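Local structure of Cro protein (Xylella fastidiosa, 3BD1) at residues D5-K10 and R47-A52. The protein probably acts as a prophage transcriptional regulator that recognises operator DNA through a helix-turn-helix, as other Cro proteins do. Numbering follows the deposited sequence.
Sequences DIAINK and RVTNGA
The peptide plane between Thr49 and Asn50 has the aliphatic chain of Lys10 above its oxygen end on one face and the backbone N-H of Ala52 on the other. Lys10 CE comes to 3.4 Å from Thr49 O, tilted well off the carbonyl plane, and Lys10 NZ stands nearly above that oxygen. From the opposite face Ala52 N donates a 3.0 Å hydrogen bond to Thr49 O, closing a type I' turn. A bend at chi2 (64°) lays the lysine methylenes alongside the Ala52 methyl, with Lys10 CG 3.9 Å from Ala52 CB, and a second at chi4 (70°) turns the ammonium toward the end of helix 42-48. There water 1 accepts from Lys10 NZ (2.9 Å) and lies 2.7 Å from Val48 O, one of more acceptors than its protons can serve. The contact joins helix 3-11 to the C-terminus of helix 42-48 in the all-helical, helix-turn-helix fold of this Cro protein. A Schellman motif ends the latter helix, with Asn50, at positive phi, as its C-prime residue and Gly51 N bonded to Glu46 O. Deeper in, Ala7 CB meets Thr49 CG2 at 3.7 Å. That methyl stands anti to the carbonyl carbon, facing helix 3-11, which leaves OG1 between N and C (chi1 69°) to hydrogen-bond to Ile45 O. Ile6 CG2 lies 4.0 Å from Ala52 O, and Met1 of a second subunit packs on both residues.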
loop_
_atom_site.group_PDB
_atom_site.type_symbol
_atom_site.label_atom_id
_atom_site.label_comp_id
_atom_site.label_asym_id
_atom_site.label_seq_id
_atom_site.Cartn_x
_atom_site.Cartn_y
_atom_site.Cartn_z
ATOM N N ASP A 5 4.240 5.194 3.195
ATOM C CA ASP A 5 3.579 3.907 3.299
ATOM C C ASP A 5 2.464 3.908 4.335
ATOM O O ASP A 5 1.416 3.306 4.108
ATOM C CB ASP A 5 4.584 2.815 3.620
ATOM C CG ASP A 5 5.476 2.501 2.448
ATOM O OD1 ASP A 5 5.112 2.727 1.279
ATOM O OD2 ASP A 5 6.593 2.008 2.676
ATOM N N ILE A 6 2.664 4.590 5.461
ATOM C CA ILE A 6 1.584 4.708 6.440
ATOM C C ILE A 6 0.402 5.414 5.788
ATOM O O ILE A 6 -0.746 4.998 5.996
ATOM C CB ILE A 6 2.033 5.461 7.703
ATOM C CG1 ILE A 6 3.172 4.702 8.405
ATOM C CG2 ILE A 6 0.876 5.712 8.663
ATOM C CD1 ILE A 6 3.834 5.435 9.566
ATOM N N ALA A 7 0.667 6.475 5.027
ATOM C CA ALA A 7 -0.411 7.187 4.327
ATOM C C ALA A 7 -1.139 6.312 3.312
ATOM O O ALA A 7 -2.377 6.302 3.203
ATOM C CB ALA A 7 0.136 8.436 3.648
ATOM N N ILE A 8 -0.379 5.550 2.524
ATOM C CA ILE A 8 -0.977 4.644 1.543
ATOM C C ILE A 8 -1.856 3.618 2.237
ATOM O O ILE A 8 -2.974 3.349 1.796
ATOM C CB ILE A 8 0.120 3.934 0.681
ATOM C CG1 ILE A 8 0.833 4.943 -0.224
ATOM C CG2 ILE A 8 -0.423 2.752 -0.092
ATOM C CD1 ILE A 8 2.144 4.454 -0.869
ATOM N N ASN A 9 -1.369 3.055 3.331
ATOM C CA ASN A 9 -2.122 2.050 4.060
ATOM C C ASN A 9 -3.363 2.630 4.727
ATOM O O ASN A 9 -4.368 1.936 4.813
ATOM C CB ASN A 9 -1.243 1.330 5.067
ATOM C CG ASN A 9 -0.301 0.338 4.407
ATOM O OD1 ASN A 9 -0.590 -0.138 3.303
ATOM N ND2 ASN A 9 0.812 0.018 5.057
ATOM N N LYS A 10 -3.286 3.893 5.136
ATOM C CA LYS A 10 -4.452 4.519 5.785
ATOM C C LYS A 10 -5.601 4.627 4.805
ATOM O O LYS A 10 -6.750 4.335 5.166
ATOM C CB LYS A 10 -4.077 5.876 6.361
ATOM C CG LYS A 10 -5.218 6.573 7.027
ATOM C CD LYS A 10 -5.673 5.752 8.228
ATOM C CE LYS A 10 -6.477 6.586 9.197
ATOM N NZ LYS A 10 -7.766 6.907 8.565
ATOM N N ARG A 47 -4.363 15.793 6.128
ATOM C CA ARG A 47 -5.821 15.868 6.178
ATOM C C ARG A 47 -6.520 14.593 5.690
ATOM O O ARG A 47 -7.441 14.091 6.346
ATOM C CB ARG A 47 -6.294 17.071 5.371
ATOM C CG ARG A 47 -5.972 18.403 6.022
ATOM C CD ARG A 47 -6.415 19.577 5.164
ATOM N NE ARG A 47 -6.197 20.837 5.871
ATOM C CZ ARG A 47 -6.234 22.031 5.288
ATOM N NH1 ARG A 47 -6.464 22.141 3.989
ATOM N NH2 ARG A 47 -6.020 23.118 6.018
ATOM N N VAL A 48 -6.130 14.095 4.518
ATOM C CA VAL A 48 -6.820 12.934 3.962
ATOM C C VAL A 48 -6.586 11.661 4.751
ATOM O O VAL A 48 -7.409 10.741 4.696
ATOM C CB VAL A 48 -6.522 12.714 2.473
ATOM C CG1 VAL A 48 -6.924 13.951 1.646
ATOM C CG2 VAL A 48 -5.080 12.266 2.165
ATOM N N THR A 49 -5.439 11.606 5.436
ATOM C CA THR A 49 -5.160 10.465 6.311
ATOM C C THR A 49 -5.729 10.615 7.715
ATOM O O THR A 49 -5.479 9.794 8.606
ATOM C CB THR A 49 -3.639 10.227 6.427
ATOM O OG1 THR A 49 -3.025 11.298 7.151
ATOM C CG2 THR A 49 -2.956 9.903 5.084
ATOM N N ASN A 50 -6.504 11.692 7.920
ATOM C CA ASN A 50 -7.082 11.964 9.239
ATOM C C ASN A 50 -6.026 12.043 10.338
ATOM O O ASN A 50 -6.268 11.658 11.486
ATOM C CB ASN A 50 -8.122 10.943 9.630
ATOM C CG ASN A 50 -9.080 11.403 10.735
ATOM O OD1 ASN A 50 -9.515 10.600 11.600
ATOM N ND2 ASN A 50 -9.397 12.675 10.693
ATOM N N GLY A 51 -4.854 12.543 9.954
ATOM C CA GLY A 51 -3.770 12.707 10.906
ATOM C C GLY A 51 -2.980 11.443 11.232
ATOM O O GLY A 51 -2.147 11.455 12.170
ATOM N N ALA A 52 -3.182 10.367 10.473
ATOM C CA ALA A 52 -2.418 9.129 10.678
ATOM C C ALA A 52 -0.948 9.409 10.390
ATOM O O ALA A 52 -0.096 8.777 11.001
ATOM C CB ALA A 52 -2.882 8.026 9.767
HETATM O O HOH W 1 -8.041 8.442 6.064
#